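Local coordinates for SCO family protein (Aquifex aeolicus, PDB 3ME7) that probably binds copper and takes part in electron transfer, as a SCO1/2-family protein with a thioredoxin-like domain and a redox-active disulfide, at residues 61-71 and 90-99; 5-13 and 19-27. All coordinates share one frame; numbering follows the deposited sequence. Where two conformers were deposited one is given.

In the fold
Both contacts belong to one mixed sheet of the thioredoxin-like SCO domain and follow each other along the chain. Contact 2 (5-13 with 19-27) is a hairpin at the sheet's outer side; contact 1 (61-71 with 90-99) pairs two inner parallel strands, and strand 95-100 is the neighbour of strand 12-15. Their centres lie about 13 Å apart. They touch where Leu26 CD1 meets Ile68 CD1 at 3.7 Å and where Leu13 CB lies 3.8 Å from Lys99 O. Contact 1 is near the predicted copper site: the side chain of Thr71 is about 8 Å from that of Cys40, and that of Thr69 about 8 Å from the side chain of Cys44. Contact 2 lies away from it.

Contact 1. Residues 61-71 and 90-99; sequences PGKDFWVITFT and IDGKGWKVVK. With SO4 (sulfate ion), chain C.
Thr69 OG1 accepts the indole N-H of Trp95 in a nearly straight bond: NE1 to OG1 is 2.9 Å, the angle at hydrogen is 172°, and the oxygen lies in the ring plane. This satisfies the polar atom of a buried ring. Val67 comes over one face of the same indole, its CG1 3.5 Å from the centroid of the five-membered ring, a CH-pi contact; Ile90 CG1 lies over the opposite face. With CG anti to the backbone N (chi1 -176°), the Trp95 ring is laid against Val67 and brought to Thr69. A leucine here would probably leave Thr69 OG1 without this donor and open a gap between Val67 and Ile90. The backbones pair as parallel strands, their axes 22° apart, the two strands of a beta-alpha-beta crossover through helix 78-87. Val67 N gives to Gly94 O, and Val67 O receives Lys96 N at 2.8 Å; Thr69 likewise uses both groups, with Lys96 O and Val98 N, before Thr71 N reaches Val98 O. At the start of this pairing, the N-H of Trp95 is taken by Asp91 OD2 on its syn lone pair, at 2.9 Å. Lys96 NZ donates to a lone pair of Lys93 O at 2.7 Å; the same oxygen lies at the edge of the Trp66 ring, 3.4 Å from CZ3. The lysine's aliphatic part runs beside Ile68 CD1, while Val98 CG2 touches Ile68 CG2 and Phe70 CB on this same face. At the far end of the pairing, Thr71 OG1 is hydrogen-bonded to Asp76, and Lys99 NZ donates to Asp76 O and, at 2.7 Å, to O1 of a sulfate probably from the crystallisation liquor.

Contact 2. Residues 5-13 and 19-27; sequences TYVPGDITL and NEFQLKNLK
Leu13 packs over one face of the Phe21 ring, its CB 4.1 Å from the centroid in a CH-pi contact, while its CD1 reaches the rim at CE2. Phe21 CG sits between its backbone N and carbonyl carbon (chi1 66°), a setting that lays the ring across Leu13. These residues form an antiparallel hydrogen-bonded pair of a beta hairpin: Leu13 N to Phe21 O is 2.8 Å, and Phe21 N to Leu13 O is 3.0 Å. The apolar side tightens further at Leu23, whose CD2 meets Val7 CG1 at 3.4 Å, closer than usual for two carbons. Leu23 N gives to Ile11 O, and Gly9 O, in the type I turn from Pro8 to Ile11, takes Lys24 N on a lone pair at 2.9 Å.

The solvent side is looser and more polar. Gln22 NE2 reaches Asp10 O at 3.2 Å; the acceptor lies close to the Gln22 amide plane, whereas the donor is tilted 31° from the carbonyl plane of Asp10. Thr12 CG2 touches Glu20 CG at 3.7 Å. Asp10 OD1 forms a salt bridge with Lys108, and Glu20 OE1 one with Lys101.

Around the hairpin, Leu13 and Phe21 rest on Val98 of strand 95-100, Val7 and Ile11 touch helix 103-112, and Val7 also meets Ile139 of strand 139-144.

Contact 1. Residues 61-71 and 90-99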
loop_
_atom_site.group_PDB
_atom_site.type_symbol
_atom_site.label_atom_id
_atom_site.label_comp_id
_atom_site.label_asym_id
_atom_site.label_seq_id
_atom_site.Cartn_x
_atom_site.Cartn_y
_atom_site.Cartn_z
ATOM N N PRO A 61 1.295 13.335 1.245
ATOM C CA PRO A 61 1.002 12.370 0.175
ATOM C C PRO A 61 0.825 13.073 -1.172
ATOM O O PRO A 61 0.196 14.139 -1.244
ATOM C CB PRO A 61 -0.309 11.718 0.631
ATOM C CG PRO A 61 -0.313 11.906 2.110
ATOM C CD PRO A 61 0.380 13.191 2.389
ATOM N N GLY A 62 1.408 12.484 -2.215
ATOM C CA GLY A 62 1.406 13.056 -3.569
ATOM C C GLY A 62 2.577 13.985 -3.832
ATOM O O GLY A 62 2.791 14.431 -4.976
ATOM N N LYS A 63 3.320 14.304 -2.774
ATOM C CA LYS A 63 4.495 15.162 -2.881
ATOM C C LYS A 63 5.735 14.429 -2.383
ATOM O O LYS A 63 6.664 14.173 -3.151
ATOM C CB LYS A 63 4.271 16.470 -2.106
ATOM C CG LYS A 63 5.474 17.404 -2.025
ATOM C CD LYS A 63 5.935 17.862 -3.403
ATOM C CE LYS A 63 7.184 18.728 -3.302
ATOM N NZ LYS A 63 7.671 19.142 -4.650
ATOM N N ASP A 64 5.747 14.072 -1.104
ATOM C CA ASP A 64 6.910 13.408 -0.534
ATOM C C ASP A 64 6.939 11.917 -0.842
ATOM O O ASP A 64 7.999 11.310 -0.889
ATOM C CB ASP A 64 6.973 13.650 0.972
ATOM C CG ASP A 64 7.173 15.116 1.305
ATOM O OD1 ASP A 64 8.220 15.669 0.890
ATOM O OD2 ASP A 64 6.266 15.700 1.930
ATOM N N PHE A 65 5.755 11.339 -1.041
ATOM C CA PHE A 65 5.593 9.908 -1.302
ATOM C C PHE A 65 4.167 9.701 -1.753
ATOM O O PHE A 65 3.329 10.567 -1.532
ATOM C CB PHE A 65 5.884 9.082 -0.030
ATOM C CG PHE A 65 5.240 9.623 1.227
ATOM C CD1 PHE A 65 3.885 9.403 1.499
ATOM C CD2 PHE A 65 6.005 10.332 2.151
ATOM C CE1 PHE A 65 3.309 9.886 2.675
ATOM C CE2 PHE A 65 5.432 10.830 3.319
ATOM C CZ PHE A 65 4.089 10.623 3.582
ATOM N N TRP A 66 3.886 8.554 -2.374
ATOM C CA TRP A 66 2.511 8.145 -2.676
ATOM C C TRP A 66 2.057 7.225 -1.553
ATOM O O TRP A 66 2.856 6.450 -1.032
ATOM C CB TRP A 66 2.456 7.362 -4.003
ATOM C CG TRP A 66 2.788 8.205 -5.212
ATOM C CD1 TRP A 66 3.928 8.126 -5.980
ATOM C CD2 TRP A 66 1.982 9.243 -5.786
ATOM N NE1 TRP A 66 3.872 9.064 -6.996
ATOM C CE2 TRP A 66 2.698 9.759 -6.899
ATOM C CE3 TRP A 66 0.731 9.794 -5.465
ATOM C CZ2 TRP A 66 2.200 10.797 -7.698
ATOM C CZ3 TRP A 66 0.227 10.829 -6.272
ATOM C CH2 TRP A 66 0.968 11.315 -7.371
ATOM N N VAL A 67 0.779 7.305 -1.198
ATOM C CA VAL A 67 0.166 6.294 -0.350
ATOM C C VAL A 67 -0.895 5.605 -1.186
ATOM O O VAL A 67 -1.761 6.258 -1.780
ATOM C CB VAL A 67 -0.467 6.871 0.930
ATOM C CG1 VAL A 67 -0.846 5.737 1.876
ATOM C CG2 VAL A 67 0.533 7.798 1.636
ATOM N N ILE A 68 -0.793 4.280 -1.251
ATOM C CA ILE A 68 -1.724 3.466 -2.036
ATOM C C ILE A 68 -2.358 2.400 -1.180
ATOM O O ILE A 68 -1.723 1.380 -0.845
ATOM C CB ILE A 68 -1.048 2.819 -3.272
ATOM C CG1 ILE A 68 -0.315 3.874 -4.130
ATOM C CG2 ILE A 68 -2.068 1.981 -4.085
ATOM C CD1 ILE A 68 -1.177 4.976 -4.780
ATOM N N THR A 69 -3.602 2.653 -0.791
ATOM C CA THR A 69 -4.413 1.607 -0.174
ATOM C C THR A 69 -4.991 0.783 -1.307
ATOM O O THR A 69 -5.589 1.328 -2.242
ATOM C CB THR A 69 -5.543 2.216 0.677
ATOM O OG1 THR A 69 -4.976 2.885 1.812
ATOM C CG2 THR A 69 -6.501 1.138 1.185
ATOM N N PHE A 70 -4.789 -0.525 -1.280
ATOM C CA PHE A 70 -5.372 -1.342 -2.340
ATOM C C PHE A 70 -6.140 -2.520 -1.790
ATOM O O PHE A 70 -5.776 -3.083 -0.752
ATOM C CB PHE A 70 -4.331 -1.792 -3.365
ATOM C CG PHE A 70 -3.483 -2.921 -2.915
ATOM C CD1 PHE A 70 -2.318 -2.680 -2.229
ATOM C CD2 PHE A 70 -3.823 -4.234 -3.230
ATOM C CE1 PHE A 70 -1.499 -3.722 -1.823
ATOM C CE2 PHE A 70 -3.022 -5.285 -2.824
ATOM C CZ PHE A 70 -1.851 -5.030 -2.117
ATOM N N THR A 71 -7.225 -2.863 -2.465
ATOM C CA THR A 71 -7.989 -4.040 -2.058
ATOM C C THR A 71 -7.511 -5.348 -2.695
ATOM O O THR A 71 -7.244 -5.422 -3.886
ATOM C CB THR A 71 -9.507 -3.871 -2.250
ATOM O OG1 THR A 71 -10.129 -5.129 -1.917
ATOM C CG2 THR A 71 -9.832 -3.525 -3.704
ATOM N N ILE A 90 -10.062 9.698 3.065
ATOM C CA ILE A 90 -8.855 9.675 2.234
ATOM C C ILE A 90 -9.029 10.616 1.030
ATOM O O ILE A 90 -10.070 10.604 0.391
ATOM C CB ILE A 90 -8.509 8.200 1.845
ATOM C CG1 ILE A 90 -8.025 7.432 3.080
ATOM C CG2 ILE A 90 -7.474 8.127 0.708
ATOM C CD1 ILE A 90 -8.063 5.918 2.931
ATOM N N ASP A 91 -8.007 11.422 0.735
ATOM C CA ASP A 91 -8.145 12.477 -0.282
ATOM C C ASP A 91 -8.364 11.909 -1.679
ATOM O O ASP A 91 -9.093 12.483 -2.485
ATOM C CB ASP A 91 -6.936 13.431 -0.263
ATOM C CG ASP A 91 -5.756 12.887 -1.045
ATOM O OD1 ASP A 91 -5.553 13.311 -2.187
ATOM O OD2 ASP A 91 -5.052 12.009 -0.555
ATOM N N GLY A 92 -7.728 10.778 -1.963
ATOM C CA GLY A 92 -7.981 10.067 -3.204
ATOM C C GLY A 92 -6.970 10.366 -4.292
ATOM O O GLY A 92 -6.943 9.655 -5.304
ATOM N N LYS A 93 -6.149 11.400 -4.090
ATOM C CA LYS A 93 -5.112 11.776 -5.064
ATOM C C LYS A 93 -3.671 11.467 -4.611
ATOM O O LYS A 93 -3.028 10.631 -5.217
ATOM C CB LYS A 93 -5.289 13.212 -5.594
ATOM C CG LYS A 93 -5.290 14.327 -4.557
ATOM C CD LYS A 93 -6.112 15.517 -5.038
ATOM C CE LYS A 93 -6.804 16.219 -3.878
ATOM N NZ LYS A 93 -7.815 15.306 -3.248
ATOM N N GLY A 94 -3.190 12.109 -3.545
ATOM C CA GLY A 94 -1.873 11.776 -2.965
ATOM C C GLY A 94 -1.906 10.441 -2.241
ATOM O O GLY A 94 -0.926 9.677 -2.241
ATOM N N TRP A 95 -3.036 10.187 -1.594
ATOM C CA TRP A 95 -3.316 8.902 -0.999
ATOM C C TRP A 95 -4.482 8.338 -1.789
ATOM O O TRP A 95 -5.586 8.877 -1.736
ATOM C CB TRP A 95 -3.694 9.103 0.478
ATOM C CG TRP A 95 -3.927 7.842 1.285
ATOM C CD1 TRP A 95 -4.327 6.606 0.811
ATOM C CD2 TRP A 95 -3.832 7.711 2.707
ATOM N NE1 TRP A 95 -4.438 5.716 1.856
ATOM C CE2 TRP A 95 -4.163 6.374 3.024
ATOM C CE3 TRP A 95 -3.487 8.594 3.745
ATOM C CZ2 TRP A 95 -4.162 5.896 4.329
ATOM C CZ3 TRP A 95 -3.482 8.112 5.048
ATOM C CH2 TRP A 95 -3.814 6.774 5.324
ATOM N N LYS A 96 -4.235 7.255 -2.520
ATOM C CA LYS A 96 -5.246 6.676 -3.395
ATOM C C LYS A 96 -5.821 5.429 -2.767
ATOM O O LYS A 96 -5.166 4.792 -1.941
ATOM C CB LYS A 96 -4.641 6.316 -4.748
ATOM C CG LYS A 96 -4.003 7.485 -5.482
ATOM C CD LYS A 96 -3.545 7.048 -6.859
ATOM C CE LYS A 96 -2.485 7.967 -7.416
ATOM N NZ LYS A 96 -3.058 9.341 -7.601
ATOM N N VAL A 97 -7.064 5.111 -3.130
ATOM C CA VAL A 97 -7.652 3.799 -2.855
ATOM C C VAL A 97 -7.894 3.165 -4.224
ATOM O O VAL A 97 -8.556 3.774 -5.096
ATOM C CB VAL A 97 -8.960 3.901 -2.063
ATOM C CG1 VAL A 97 -9.473 2.507 -1.739
ATOM C CG2 VAL A 97 -8.769 4.711 -0.752
ATOM N N VAL A 98 -7.334 1.969 -4.431
ATOM C CA VAL A 98 -7.313 1.359 -5.760
ATOM C C VAL A 98 -7.680 -0.104 -5.693
ATOM O O VAL A 98 -7.592 -0.720 -4.621
ATOM C CB VAL A 98 -5.937 1.495 -6.467
ATOM C CG1 VAL A 98 -5.447 2.936 -6.392
ATOM C CG2 VAL A 98 -4.885 0.564 -5.849
ATOM N N LYS A 99 -8.079 -0.626 -6.846
ATOM C CA LYS A 99 -8.210 -2.080 -7.049
ATOM C C LYS A 99 -7.347 -2.463 -8.246
ATOM O O LYS A 99 -7.019 -1.620 -9.082
ATOM C CB LYS A 99 -9.668 -2.486 -7.304
ATOM C CG LYS A 99 -10.285 -1.813 -8.537
ATOM C CD LYS A 99 -11.640 -2.417 -8.888
ATOM C CE LYS A 99 -11.466 -3.775 -9.572
ATOM N NZ LYS A 99 -12.791 -4.403 -9.845
HETATM S S SO4 C . -15.649 -2.413 -11.656
HETATM O O1 SO4 C . -14.506 -2.583 -10.767
HETATM O O2 SO4 C . -15.184 -1.954 -12.956
HETATM O O3 SO4 C . -16.370 -3.684 -11.784
HETATM O O4 SO4 C . -16.543 -1.395 -11.103
#

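Contact 2. Residues 5-13 and 19-27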
loop_
_atom_site.group_PDB
_atom_site.type_symbol
_atom_site.label_atom_id
_atom_site.label_comp_id
_atom_site.label_asym_id
_atom_site.label_seq_id
_atom_site.Cartn_x
_atom_site.Cartn_y
_atom_site.Cartn_z
ATOM N N THR A 5 13.423 -7.155 -4.073
ATOM C CA THR A 5 12.811 -7.501 -5.346
ATOM C C THR A 5 11.857 -6.374 -5.754
ATOM O O THR A 5 11.483 -5.521 -4.923
ATOM C CB THR A 5 12.080 -8.832 -5.286
ATOM O OG1 THR A 5 11.028 -8.735 -4.338
ATOM C CG2 THR A 5 13.028 -9.970 -4.897
ATOM N N TYR A 6 11.480 -6.363 -7.028
ATOM C CA TYR A 6 10.726 -5.269 -7.608
ATOM C C TYR A 6 9.269 -5.662 -7.789
ATOM O O TYR A 6 8.968 -6.799 -8.200
ATOM C CB TYR A 6 11.311 -4.886 -8.970
ATOM C CG TYR A 6 12.581 -4.063 -8.861
ATOM C CD1 TYR A 6 13.800 -4.677 -8.598
ATOM C CD2 TYR A 6 12.556 -2.678 -9.009
ATOM C CE1 TYR A 6 14.965 -3.924 -8.473
ATOM C CE2 TYR A 6 13.711 -1.923 -8.904
ATOM C CZ TYR A 6 14.917 -2.555 -8.623
ATOM O OH TYR A 6 16.092 -1.825 -8.512
ATOM N N VAL A 7 8.369 -4.727 -7.502
ATOM C CA VAL A 7 6.966 -4.912 -7.874
ATOM C C VAL A 7 6.823 -4.598 -9.375
ATOM O O VAL A 7 7.238 -3.525 -9.819
ATOM C CB VAL A 7 6.005 -4.035 -7.027
ATOM C CG1 VAL A 7 4.554 -4.393 -7.354
ATOM C CG2 VAL A 7 6.235 -4.270 -5.529
ATOM N N PRO A 8 6.261 -5.536 -10.168
ATOM C CA PRO A 8 6.137 -5.322 -11.614
ATOM C C PRO A 8 5.448 -4.008 -11.948
ATOM O O PRO A 8 4.367 -3.709 -11.426
ATOM C CB PRO A 8 5.288 -6.520 -12.080
ATOM C CG PRO A 8 5.657 -7.598 -11.109
ATOM C CD PRO A 8 5.802 -6.880 -9.779
ATOM N N GLY A 9 6.064 -3.234 -12.828
ATOM C CA GLY A 9 5.575 -1.894 -13.141
ATOM C C GLY A 9 4.365 -1.869 -14.064
ATOM O O GLY A 9 3.643 -0.873 -14.128
ATOM N N ASP A 10 4.133 -2.972 -14.772
ATOM C CA ASP A 10 3.032 -3.008 -15.720
ATOM C C ASP A 10 1.684 -3.408 -15.109
ATOM O O ASP A 10 0.685 -3.484 -15.835
ATOM C CB ASP A 10 3.371 -3.894 -16.934
ATOM C CG ASP A 10 3.714 -5.328 -16.553
ATOM O OD1 ASP A 10 3.904 -5.634 -15.352
ATOM O OD2 ASP A 10 3.819 -6.163 -17.479
ATOM N N ILE A 11 1.657 -3.656 -13.790
ATOM C CA ILE A 11 0.402 -3.904 -13.078
ATOM C C ILE A 11 -0.539 -2.715 -13.287
ATOM O O ILE A 11 -0.158 -1.565 -13.028
ATOM C CB ILE A 11 0.686 -4.110 -11.580
ATOM C CG1 ILE A 11 1.342 -5.479 -11.393
ATOM C CG2 ILE A 11 -0.611 -4.000 -10.741
ATOM C CD1 ILE A 11 2.017 -5.696 -10.044
ATOM N N THR A 12 -1.761 -3.003 -13.733
ATOM C CA THR A 12 -2.763 -1.973 -13.931
ATOM C C THR A 12 -3.662 -1.893 -12.706
ATOM O O THR A 12 -4.237 -2.916 -12.270
ATOM C CB THR A 12 -3.602 -2.226 -15.203
ATOM O OG1 THR A 12 -2.742 -2.217 -16.357
ATOM C CG2 THR A 12 -4.656 -1.122 -15.363
ATOM N N LEU A 13 -3.750 -0.681 -12.152
ATOM C CA LEU A 13 -4.615 -0.348 -11.028
ATOM C C LEU A 13 -5.676 0.644 -11.485
ATOM O O LEU A 13 -5.497 1.348 -12.483
ATOM C CB LEU A 13 -3.771 0.263 -9.901
ATOM C CG LEU A 13 -2.607 -0.601 -9.409
ATOM C CD1 LEU A 13 -1.674 0.283 -8.527
ATOM C CD2 LEU A 13 -3.090 -1.815 -8.670
ATOM N N ASN A 19 -10.041 6.197 -12.471
ATOM C CA ASN A 19 -8.815 6.474 -13.234
ATOM C C ASN A 19 -7.903 5.268 -13.295
ATOM O O ASN A 19 -7.463 4.758 -12.270
ATOM C CB ASN A 19 -8.023 7.635 -12.630
ATOM C CG ASN A 19 -8.817 8.916 -12.569
ATOM O OD1 ASN A 19 -9.375 9.365 -13.579
ATOM N ND2 ASN A 19 -8.873 9.523 -11.384
ATOM N N GLU A 20 -7.605 4.829 -14.507
ATOM C CA GLU A 20 -6.733 3.683 -14.702
ATOM C C GLU A 20 -5.287 4.129 -14.897
ATOM O O GLU A 20 -5.017 5.103 -15.605
ATOM C CB GLU A 20 -7.188 2.941 -15.947
ATOM C CG GLU A 20 -7.177 1.490 -15.820
ATOM C CD GLU A 20 -7.940 0.839 -16.939
ATOM O OE1 GLU A 20 -9.188 0.763 -16.878
ATOM O OE2 GLU A 20 -7.268 0.421 -17.873
ATOM N N PHE A 21 -4.360 3.411 -14.281
ATOM C CA PHE A 21 -2.935 3.707 -14.426
ATOM C C PHE A 21 -2.103 2.456 -14.175
ATOM O O PHE A 21 -2.592 1.459 -13.618
ATOM C CB PHE A 21 -2.506 4.843 -13.475
ATOM C CG PHE A 21 -2.594 4.488 -12.001
ATOM C CD1 PHE A 21 -3.815 4.570 -11.307
ATOM C CD2 PHE A 21 -1.457 4.111 -11.293
ATOM C CE1 PHE A 21 -3.896 4.247 -9.946
ATOM C CE2 PHE A 21 -1.518 3.796 -9.927
ATOM C CZ PHE A 21 -2.753 3.861 -9.254
ATOM N N GLN A 22 -0.841 2.505 -14.601
ATOM C CA GLN A 22 0.078 1.419 -14.314
ATOM C C GLN A 22 0.948 1.790 -13.139
ATOM O O GLN A 22 1.247 2.966 -12.914
ATOM C CB GLN A 22 0.910 1.057 -15.536
ATOM C CG GLN A 22 0.088 0.267 -16.543
ATOM C CD GLN A 22 0.839 -0.006 -17.803
ATOM O OE1 GLN A 22 1.195 0.918 -18.529
ATOM N NE2 GLN A 22 1.089 -1.286 -18.081
ATOM N N LEU A 23 1.336 0.793 -12.356
ATOM C CA LEU A 23 2.149 1.069 -11.189
ATOM C C LEU A 23 3.397 1.896 -11.537
ATOM O O LEU A 23 3.784 2.788 -10.774
ATOM C CB LEU A 23 2.518 -0.225 -10.469
ATOM C CG LEU A 23 3.307 -0.022 -9.182
ATOM C CD1 LEU A 23 2.524 0.881 -8.205
ATOM C CD2 LEU A 23 3.578 -1.373 -8.567
ATOM N N LYS A 24 3.997 1.629 -12.693
ATOM C CA LYS A 24 5.172 2.384 -13.152
ATOM C C LYS A 24 4.918 3.895 -13.235
ATOM O O LYS A 24 5.856 4.706 -13.183
ATOM C CB LYS A 24 5.649 1.856 -14.509
ATOM C CG LYS A 24 4.713 2.178 -15.671
ATOM C CD LYS A 24 5.331 1.787 -17.002
ATOM C CE LYS A 24 5.456 0.277 -17.132
ATOM N NZ LYS A 24 6.169 -0.103 -18.390
ATOM N N ASN A 25 3.651 4.288 -13.376
ATOM C CA ASN A 25 3.306 5.711 -13.503
ATOM C C ASN A 25 3.549 6.486 -12.209
ATOM O O ASN A 25 3.577 7.721 -12.206
ATOM C CB ASN A 25 1.850 5.898 -13.938
ATOM C CG ASN A 25 1.546 5.270 -15.298
ATOM O OD1 ASN A 25 0.412 4.851 -15.556
ATOM N ND2 ASN A 25 2.549 5.192 -16.169
ATOM N N LEU A 26 3.719 5.749 -11.119
ATOM C CA LEU A 26 3.983 6.335 -9.801
ATOM C C LEU A 26 5.459 6.378 -9.471
ATOM O O LEU A 26 5.824 6.832 -8.386
ATOM C CB LEU A 26 3.269 5.552 -8.690
ATOM C CG LEU A 26 1.731 5.412 -8.729
ATOM C CD1 LEU A 26 1.263 4.568 -7.558
ATOM C CD2 LEU A 26 1.036 6.750 -8.708
ATOM N N LYS A 27 6.315 5.909 -10.379
ATOM C CA LYS A 27 7.757 6.018 -10.150
ATOM C C LYS A 27 8.157 7.466 -9.883
ATOM O O LYS A 27 7.523 8.399 -10.395
ATOM C CB LYS A 27 8.560 5.453 -11.326
ATOM C CG LYS A 27 8.659 3.941 -11.309
ATOM C CD LYS A 27 9.495 3.448 -12.493
ATOM C CE LYS A 27 9.415 1.949 -12.622
ATOM N NZ LYS A 27 10.220 1.437 -13.769
#